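Local coordinates for Xcc_ctr_pt (Xanthomonas campestris pv. campestris, PDB 6NJW), which is the C-terminal Toprim-containing region of a Class 2 OLD family nuclease, which probably cleaves nucleic acid by a two-metal mechanism, at residues Asp29-Ala37 and Lys190-Ala198; Glu137-Met147 and Leu197-Pro207. All coordinates share one frame; numbering follows the deposited sequence.

Overall arrangement
From the N terminus, strand 22-26 of the Toprim sheet leads into helix 29-41, whose first turns make one side of contact 1. The chain then completes the four-stranded parallel sheet and enters helix 134-154, the first side of contact 2. Two more helices follow, and then helix 190-197 returns to helix 29-41 to close contact 1. The loop after it, up to P207, closes contact 2 on helix 134-154. The segments alternate along the chain, so the two contacts cross. They share L197 and A198, and V201 packs on both A37 and I34. Together they tie the Toprim fold to the helices that follow its sheet.

Contact 1: residues Asp29-Ala37 and Lys190-Ala198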
loop_
_atom_site.group_PDB
_atom_site.type_symbol
_atom_site.label_atom_id
_atom_site.label_comp_id
_atom_site.label_asym_id
_atom_site.label_seq_id
_atom_site.Cartn_x
_atom_site.Cartn_y
_atom_site.Cartn_z
ATOM N N ASP A 29 5.490 -6.458 3.091
ATOM C CA ASP A 29 5.084 -7.624 2.318
ATOM C C ASP A 29 3.584 -7.693 2.127
ATOM O O ASP A 29 3.130 -8.260 1.130
ATOM C CB ASP A 29 5.570 -8.910 2.987
ATOM C CG ASP A 29 6.992 -9.242 2.623
ATOM O OD1 ASP A 29 7.525 -8.584 1.709
ATOM O OD2 ASP A 29 7.580 -10.158 3.248
ATOM N N ALA A 30 2.800 -7.143 3.060
ATOM C CA ALA A 30 1.349 -7.199 2.918
ATOM C C ALA A 30 0.900 -6.423 1.686
ATOM O O ALA A 30 0.153 -6.941 0.853
ATOM C CB ALA A 30 0.665 -6.666 4.175
ATOM N N GLU A 31 1.371 -5.180 1.548
ATOM C CA GLU A 31 1.077 -4.383 0.361
ATOM C C GLU A 31 1.681 -4.991 -0.888
ATOM O O GLU A 31 1.108 -4.875 -1.982
ATOM C CB GLU A 31 1.610 -2.968 0.540
ATOM C CG GLU A 31 0.993 -2.225 1.714
ATOM C CD GLU A 31 1.699 -2.456 3.057
ATOM O OE1 GLU A 31 1.258 -1.845 4.052
ATOM O OE2 GLU A 31 2.669 -3.242 3.138
ATOM N N ARG A 32 2.840 -5.632 -0.752
ATOM C CA ARG A 32 3.509 -6.221 -1.906
ATOM C C ARG A 32 2.621 -7.230 -2.614
ATOM O O ARG A 32 2.704 -7.378 -3.841
ATOM C CB ARG A 32 4.815 -6.873 -1.456
ATOM C CG ARG A 32 5.540 -7.744 -2.471
ATOM C CD ARG A 32 6.904 -8.196 -1.851
ATOM N NE ARG A 32 7.516 -9.344 -2.516
ATOM C CZ ARG A 32 8.064 -10.369 -1.870
ATOM N NH1 ARG A 32 8.061 -10.396 -0.543
ATOM N NH2 ARG A 32 8.609 -11.371 -2.545
ATOM N N PHE A 33 1.767 -7.927 -1.871
ATOM C CA PHE A 33 0.870 -8.893 -2.484
ATOM C C PHE A 33 -0.558 -8.400 -2.613
ATOM O O PHE A 33 -1.254 -8.804 -3.551
ATOM C CB PHE A 33 0.899 -10.207 -1.696
ATOM C CG PHE A 33 2.234 -10.873 -1.717
ATOM C CD1 PHE A 33 2.720 -11.435 -2.895
ATOM C CD2 PHE A 33 3.021 -10.922 -0.572
ATOM C CE1 PHE A 33 3.967 -12.050 -2.922
ATOM C CE2 PHE A 33 4.268 -11.528 -0.591
ATOM C CZ PHE A 33 4.746 -12.095 -1.770
ATOM N N ILE A 34 -1.009 -7.510 -1.732
ATOM C CA ILE A 34 -2.394 -7.048 -1.797
ATOM C C ILE A 34 -2.582 -6.022 -2.915
ATOM O O ILE A 34 -3.608 -6.017 -3.601
ATOM C CB ILE A 34 -2.806 -6.483 -0.425
ATOM C CG1 ILE A 34 -3.138 -7.622 0.544
ATOM C CG2 ILE A 34 -4.008 -5.589 -0.536
ATOM C CD1 ILE A 34 -4.418 -8.357 0.170
ATOM N N VAL A 35 -1.608 -5.136 -3.121
ATOM C CA VAL A 35 -1.763 -4.091 -4.135
ATOM C C VAL A 35 -1.921 -4.672 -5.536
ATOM O O VAL A 35 -2.830 -4.226 -6.263
ATOM C CB VAL A 35 -0.621 -3.070 -4.021
ATOM C CG1 VAL A 35 -0.588 -2.137 -5.230
ATOM C CG2 VAL A 35 -0.785 -2.249 -2.744
ATOM N N PRO A 36 -1.117 -5.647 -5.983
ATOM C CA PRO A 36 -1.377 -6.231 -7.313
ATOM C C PRO A 36 -2.716 -6.942 -7.416
ATOM O O PRO A 36 -3.314 -6.953 -8.495
ATOM C CB PRO A 36 -0.224 -7.224 -7.521
ATOM C CG PRO A 36 0.810 -6.893 -6.479
ATOM C CD PRO A 36 0.124 -6.173 -5.373
ATOM N N ALA A 37 -3.181 -7.578 -6.342
ATOM C CA ALA A 37 -4.506 -8.184 -6.363
ATOM C C ALA A 37 -5.581 -7.130 -6.579
ATOM O O ALA A 37 -6.519 -7.343 -7.353
ATOM C CB ALA A 37 -4.749 -8.964 -5.065
ATOM N N LYS A 190 3.128 -11.622 7.583
ATOM C CA LYS A 190 2.360 -10.606 6.874
ATOM C C LYS A 190 2.253 -10.928 5.392
ATOM O O LYS A 190 1.181 -10.789 4.800
ATOM C CB LYS A 190 2.977 -9.229 7.101
ATOM C CG LYS A 190 2.629 -8.698 8.480
ATOM C CD LYS A 190 3.423 -7.459 8.849
ATOM C CE LYS A 190 2.617 -6.207 8.588
ATOM N NZ LYS A 190 1.175 -6.387 8.950
ATOM N N GLY A 191 3.348 -11.374 4.776
ATOM C CA GLY A 191 3.286 -11.749 3.373
ATOM C C GLY A 191 2.424 -12.974 3.139
ATOM O O GLY A 191 1.580 -12.990 2.240
ATOM N N ARG A 192 2.610 -14.011 3.962
ATOM C CA ARG A 192 1.807 -15.222 3.811
ATOM C C ARG A 192 0.328 -14.915 3.965
ATOM O O ARG A 192 -0.502 -15.388 3.175
ATOM C CB ARG A 192 2.250 -16.279 4.832
ATOM C CG ARG A 192 1.340 -17.497 4.907
ATOM C CD ARG A 192 1.922 -18.602 5.804
ATOM N NE ARG A 192 3.301 -18.907 5.434
ATOM C CZ ARG A 192 3.655 -19.878 4.598
ATOM N NH1 ARG A 192 2.729 -20.661 4.051
ATOM N NH2 ARG A 192 4.940 -20.070 4.314
ATOM N N PHE A 193 -0.021 -14.106 4.968
ATOM C CA PHE A 193 -1.417 -13.735 5.184
ATOM C C PHE A 193 -1.993 -12.998 3.980
ATOM O O PHE A 193 -3.114 -13.282 3.543
ATOM C CB PHE A 193 -1.534 -12.863 6.437
ATOM C CG PHE A 193 -2.933 -12.465 6.745
ATOM C CD1 PHE A 193 -3.787 -13.353 7.372
ATOM C CD2 PHE A 193 -3.407 -11.212 6.392
ATOM C CE1 PHE A 193 -5.087 -12.994 7.648
ATOM C CE2 PHE A 193 -4.706 -10.849 6.655
ATOM C CZ PHE A 193 -5.553 -11.735 7.285
ATOM N N ALA A 194 -1.250 -12.025 3.446
ATOM C CA ALA A 194 -1.769 -11.227 2.334
ATOM C C ALA A 194 -1.977 -12.078 1.084
ATOM O O ALA A 194 -2.959 -11.892 0.355
ATOM C CB ALA A 194 -0.821 -10.063 2.033
ATOM N N GLN A 195 -1.073 -13.027 0.830
ATOM C CA GLN A 195 -1.230 -13.906 -0.325
ATOM C C GLN A 195 -2.482 -14.770 -0.210
ATOM O O GLN A 195 -3.200 -14.981 -1.195
ATOM C CB GLN A 195 0.005 -14.785 -0.474
ATOM C CG GLN A 195 1.241 -14.055 -0.950
ATOM C CD GLN A 195 2.437 -14.986 -1.036
ATOM O OE1 GLN A 195 3.037 -15.330 -0.020
ATOM N NE2 GLN A 195 2.766 -15.424 -2.245
ATOM N N ALA A 196 -2.756 -15.287 0.991
ATOM C CA ALA A 196 -3.964 -16.072 1.217
ATOM C C ALA A 196 -5.214 -15.212 1.151
ATOM O O ALA A 196 -6.291 -15.712 0.813
ATOM C CB ALA A 196 -3.877 -16.780 2.575
ATOM N N LEU A 197 -5.102 -13.920 1.463
ATOM C CA LEU A 197 -6.268 -13.049 1.382
ATOM C C LEU A 197 -6.507 -12.537 -0.036
ATOM O O LEU A 197 -7.650 -12.223 -0.388
ATOM C CB LEU A 197 -6.107 -11.865 2.338
ATOM C CG LEU A 197 -7.301 -10.917 2.501
ATOM C CD1 LEU A 197 -8.512 -11.652 3.060
ATOM C CD2 LEU A 197 -6.939 -9.733 3.377
ATOM N N ALA A 198 -5.450 -12.444 -0.847
ATOM C CA ALA A 198 -5.540 -11.788 -2.153
ATOM C C ALA A 198 -6.667 -12.308 -3.040
ATOM O O ALA A 198 -7.368 -11.473 -3.640
ATOM C CB ALA A 198 -4.186 -11.898 -2.873
HETATM O O HOH W 1 5.958 -11.483 5.692
#
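A194 is packed tightly against helix 29-37. Its CB lies 3.5 Å from A30 O and 3.7 Å from I34 CG1, and F33 CB approaches it from a third direction. The small residues A30, G191, A194 and A198 let the two helix axes come within 7.6 Å of each other. G191 meets D29 directly, with its CA 3.7 Å from D29 CB. Further along, A37 CB and A198 CB touch at 3.7 Å. The helices run nearly parallel, at 15°. Helix 29-41 is the first helix of the Toprim fold, directly after strand 22-26, so the contact docks helix 190-197 onto that domain. K190 turns to E135 of helix 134-154 and forms a salt bridge with it.

The other side of the interface is more open and more polar. Here Q195 lies over one face of the F33 ring. Its CG makes a CH-pi contact, 3.5 Å from the ring centroid of F33. With the chain extended beyond CG (chi2 178°), the amide continues across the ring and stacks on it, its plane 15° from the ring plane. The guanidinium of R32 also meets F33, with CZ of the ring over its centre. R32 NH1 forms a salt bridge with D29 OD1, which it meets from above the carboxylate plane. A water links D29 OD2 to G191 N.

Contact 2: residues Glu137-Met147 and Leu197-Pro207; sequences ELFAGGLAEDM and LAPSVSEDVCP
A knob-into-hole contact anchors the start of the loop between helices 190-197 and 208-226 on helix 134-154. The knob is L197, which sits among L138, L143, D146 and M147. Its CG is anti to the backbone N (chi1 -174°), and both methyl branches reach the helix. CD1 of L197 lies 3.6 Å from M147 CG. CD2 also lies near M147 CG and faces L138 CD1 more loosely.

Beyond the knob, the loop wraps round L143. CD1 of L143 meets V201 CG1 at 4.1 Å, and its CG lies beside V205 CG2. CD2 of L143 faces the backbone O of S200. L143 closes a wider, pi-type turn at 139-143, in which L143 N bonds to L138 O at 2.9 Å. V205 packs against this distorted turn, its CG1 3.3 Å from G141 O and also near G142 CA. The turn carries two glycines, and G142 has a positive phi (112°), a backbone shape that suits a residue without a side chain.

The edge at D146 is more polar. D146 lies beside S200, with OD1 3.5 Å from S200 OG. At the far end the packing is apolar: P207 CG meets L138 CD2 at 3.9 Å, and the two side chains cross at about a right angle. E137 crosses P207 obliquely, with its OE2 3.6 Å from P207 CB.

F38 of helix 29-41 covers V201, C206 and P207, so the loop lies between two helices. P207 directly precedes helix 208-226, which supplies the magnesium ligand Y209. The contact is that of a helix-connecting loop, held at one end by the knob-into-hole packing of a leucine and ending with a proline at the N-cap position, its side chain about 8 Å from the bound magnesium ion of the Toprim site.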
loop_
_atom_site.group_PDB
_atom_site.type_symbol
_atom_site.label_atom_id
_atom_site.label_comp_id
_atom_site.label_asym_id
_atom_site.label_seq_id
_atom_site.Cartn_x
_atom_site.Cartn_y
_atom_site.Cartn_z
ATOM N N GLU A 137 -8.055 -1.796 8.281
ATOM C CA GLU A 137 -8.991 -1.195 7.330
ATOM C C GLU A 137 -9.736 -2.269 6.543
ATOM O O GLU A 137 -10.966 -2.230 6.430
ATOM C CB GLU A 137 -8.263 -0.238 6.385
ATOM C CG GLU A 137 -9.077 0.049 5.120
ATOM C CD GLU A 137 -8.857 1.436 4.532
ATOM O OE1 GLU A 137 -7.882 2.120 4.919
ATOM O OE2 GLU A 137 -9.676 1.845 3.669
ATOM N N LEU A 138 -9.010 -3.254 6.006
ATOM C CA LEU A 138 -9.677 -4.298 5.231
ATOM C C LEU A 138 -10.655 -5.091 6.087
ATOM O O LEU A 138 -11.729 -5.478 5.615
ATOM C CB LEU A 138 -8.651 -5.238 4.606
ATOM C CG LEU A 138 -7.677 -4.604 3.618
ATOM C CD1 LEU A 138 -6.658 -5.642 3.190
ATOM C CD2 LEU A 138 -8.452 -4.062 2.418
ATOM N N PHE A 139 -10.288 -5.376 7.342
ATOM C CA PHE A 139 -11.204 -6.106 8.209
ATOM C C PHE A 139 -12.485 -5.320 8.427
ATOM O O PHE A 139 -13.583 -5.884 8.389
ATOM C CB PHE A 139 -10.550 -6.420 9.557
ATOM C CG PHE A 139 -11.289 -7.455 10.345
ATOM C CD1 PHE A 139 -12.348 -7.099 11.160
ATOM C CD2 PHE A 139 -10.947 -8.794 10.247
ATOM C CE1 PHE A 139 -13.042 -8.052 11.873
ATOM C CE2 PHE A 139 -11.636 -9.752 10.958
ATOM C CZ PHE A 139 -12.691 -9.376 11.770
ATOM N N ALA A 140 -12.358 -4.020 8.682
ATOM C CA ALA A 140 -13.526 -3.183 8.911
ATOM C C ALA A 140 -14.224 -2.825 7.609
ATOM O O ALA A 140 -15.447 -2.658 7.595
ATOM C CB ALA A 140 -13.116 -1.912 9.662
ATOM N N GLY A 141 -13.477 -2.736 6.510
ATOM C CA GLY A 141 -14.039 -2.298 5.248
ATOM C C GLY A 141 -14.483 -3.396 4.303
ATOM O O GLY A 141 -14.320 -3.257 3.087
ATOM N N GLY A 142 -15.033 -4.491 4.826
ATOM C CA GLY A 142 -15.727 -5.466 4.007
ATOM C C GLY A 142 -15.068 -6.823 3.875
ATOM O O GLY A 142 -15.707 -7.740 3.348
ATOM N N LEU A 143 -13.830 -7.004 4.333
ATOM C CA LEU A 143 -13.161 -8.298 4.240
ATOM C C LEU A 143 -13.131 -9.050 5.574
ATOM O O LEU A 143 -12.319 -9.969 5.739
ATOM C CB LEU A 143 -11.739 -8.118 3.701
ATOM C CG LEU A 143 -11.635 -7.821 2.201
ATOM C CD1 LEU A 143 -10.215 -7.420 1.801
ATOM C CD2 LEU A 143 -12.114 -9.003 1.374
ATOM N N ALA A 144 -14.016 -8.697 6.512
ATOM C CA ALA A 144 -13.984 -9.293 7.849
ATOM C C ALA A 144 -14.048 -10.815 7.797
ATOM O O ALA A 144 -13.221 -11.506 8.405
ATOM C CB ALA A 144 -15.141 -8.744 8.690
ATOM N N GLU A 145 -15.024 -11.357 7.072
ATOM C CA GLU A 145 -15.269 -12.796 7.114
ATOM C C GLU A 145 -14.172 -13.583 6.402
ATOM O O GLU A 145 -13.786 -14.668 6.857
ATOM C CB GLU A 145 -16.637 -13.114 6.507
ATOM C CG GLU A 145 -16.892 -14.598 6.291
ATOM C CD GLU A 145 -18.355 -14.974 6.455
ATOM O OE1 GLU A 145 -19.211 -14.057 6.475
ATOM O OE2 GLU A 145 -18.647 -16.188 6.565
ATOM N N ASP A 146 -13.658 -13.068 5.284
ATOM C CA ASP A 146 -12.574 -13.768 4.596
ATOM C C ASP A 146 -11.294 -13.768 5.432
ATOM O O ASP A 146 -10.531 -14.740 5.409
ATOM C CB ASP A 146 -12.319 -13.138 3.228
ATOM C CG ASP A 146 -13.547 -13.198 2.321
ATOM O OD1 ASP A 146 -13.887 -14.300 1.838
ATOM O OD2 ASP A 146 -14.188 -12.145 2.119
ATOM N N MET A 147 -11.028 -12.680 6.152
ATOM C CA MET A 147 -9.849 -12.654 7.007
ATOM C C MET A 147 -9.994 -13.635 8.163
ATOM O O MET A 147 -9.010 -14.262 8.569
ATOM C CB MET A 147 -9.598 -11.234 7.501
ATOM C CG MET A 147 -9.176 -10.301 6.361
ATOM S SD MET A 147 -9.141 -8.563 6.781
ATOM C CE MET A 147 -7.659 -8.505 7.807
ATOM N N LEU A 197 -5.102 -13.920 1.463
ATOM C CA LEU A 197 -6.268 -13.049 1.382
ATOM C C LEU A 197 -6.507 -12.537 -0.036
ATOM O O LEU A 197 -7.650 -12.223 -0.388
ATOM C CB LEU A 197 -6.107 -11.865 2.338
ATOM C CG LEU A 197 -7.301 -10.917 2.501
ATOM C CD1 LEU A 197 -8.512 -11.652 3.060
ATOM C CD2 LEU A 197 -6.939 -9.733 3.377
ATOM N N ALA A 198 -5.450 -12.444 -0.847
ATOM C CA ALA A 198 -5.540 -11.788 -2.153
ATOM C C ALA A 198 -6.667 -12.308 -3.040
ATOM O O ALA A 198 -7.368 -11.473 -3.640
ATOM C CB ALA A 198 -4.186 -11.898 -2.873
ATOM N N PRO A 199 -6.918 -13.619 -3.155
ATOM C CA PRO A 199 -8.055 -14.080 -3.987
ATOM C C PRO A 199 -9.416 -13.544 -3.568
ATOM O O PRO A 199 -10.359 -13.630 -4.360
ATOM C CB PRO A 199 -8.002 -15.608 -3.836
ATOM C CG PRO A 199 -6.581 -15.905 -3.557
ATOM C CD PRO A 199 -6.064 -14.746 -2.745
ATOM N N SER A 200 -9.569 -13.009 -2.359
ATOM C CA SER A 200 -10.871 -12.528 -1.920
ATOM C C SER A 200 -11.120 -11.059 -2.224
ATOM O O SER A 200 -12.267 -10.615 -2.142
ATOM C CB SER A 200 -11.035 -12.741 -0.409
ATOM O OG SER A 200 -10.960 -14.116 -0.086
ATOM N N VAL A 201 -10.089 -10.274 -2.529
ATOM C CA VAL A 201 -10.321 -8.846 -2.663
ATOM C C VAL A 201 -11.168 -8.594 -3.907
ATOM O O VAL A 201 -11.162 -9.375 -4.870
ATOM C CB VAL A 201 -8.993 -8.065 -2.699
ATOM C CG1 VAL A 201 -8.060 -8.534 -1.538
ATOM C CG2 VAL A 201 -8.306 -8.244 -4.031
ATOM N N SER A 202 -11.942 -7.526 -3.862
ATOM C CA SER A 202 -12.845 -7.169 -4.942
ATOM C C SER A 202 -12.750 -5.668 -5.129
ATOM O O SER A 202 -12.240 -4.953 -4.257
ATOM C CB SER A 202 -14.295 -7.579 -4.634
ATOM O OG SER A 202 -14.780 -6.841 -3.523
ATOM N N GLU A 203 -13.252 -5.192 -6.271
ATOM C CA GLU A 203 -13.116 -3.775 -6.586
ATOM C C GLU A 203 -13.752 -2.899 -5.515
ATOM O O GLU A 203 -13.190 -1.861 -5.142
ATOM C CB GLU A 203 -13.722 -3.475 -7.962
ATOM C CG GLU A 203 -14.117 -2.016 -8.192
ATOM C CD GLU A 203 -15.549 -1.726 -7.789
ATOM O OE1 GLU A 203 -16.387 -2.651 -7.841
ATOM O OE2 GLU A 203 -15.836 -0.573 -7.406
ATOM N N ASP A 204 -14.913 -3.301 -4.990
ATOM C CA ASP A 204 -15.646 -2.403 -4.102
ATOM C C ASP A 204 -15.025 -2.253 -2.709
ATOM O O ASP A 204 -15.419 -1.330 -1.986
ATOM C CB ASP A 204 -17.113 -2.854 -3.970
ATOM C CG ASP A 204 -17.251 -4.260 -3.422
ATOM O OD1 ASP A 204 -16.529 -5.160 -3.901
ATOM O OD2 ASP A 204 -18.082 -4.468 -2.508
ATOM N N VAL A 205 -14.084 -3.105 -2.299
ATOM C CA VAL A 205 -13.431 -2.936 -0.998
ATOM C C VAL A 205 -12.008 -2.390 -1.140
ATOM O O VAL A 205 -11.186 -2.558 -0.234
ATOM C CB VAL A 205 -13.435 -4.239 -0.181
ATOM C CG1 VAL A 205 -14.863 -4.681 0.120
ATOM C CG2 VAL A 205 -12.639 -5.351 -0.894
ATOM N N CYS A 206 -11.685 -1.751 -2.253
ATOM C CA CYS A 206 -10.331 -1.232 -2.437
ATOM C C CYS A 206 -10.145 0.027 -1.602
ATOM O O CYS A 206 -10.917 0.978 -1.760
ATOM C CB CYS A 206 -10.059 -0.920 -3.911
ATOM S SG CYS A 206 -8.330 -0.427 -4.257
ATOM N N PRO A 207 -9.140 0.086 -0.727
ATOM C CA PRO A 207 -8.868 1.335 -0.012
ATOM C C PRO A 207 -8.573 2.452 -0.994
ATOM O O PRO A 207 -7.960 2.237 -2.044
ATOM C CB PRO A 207 -7.638 1.003 0.844
ATOM C CG PRO A 207 -7.624 -0.497 0.944
ATOM C CD PRO A 207 -8.223 -0.996 -0.342
#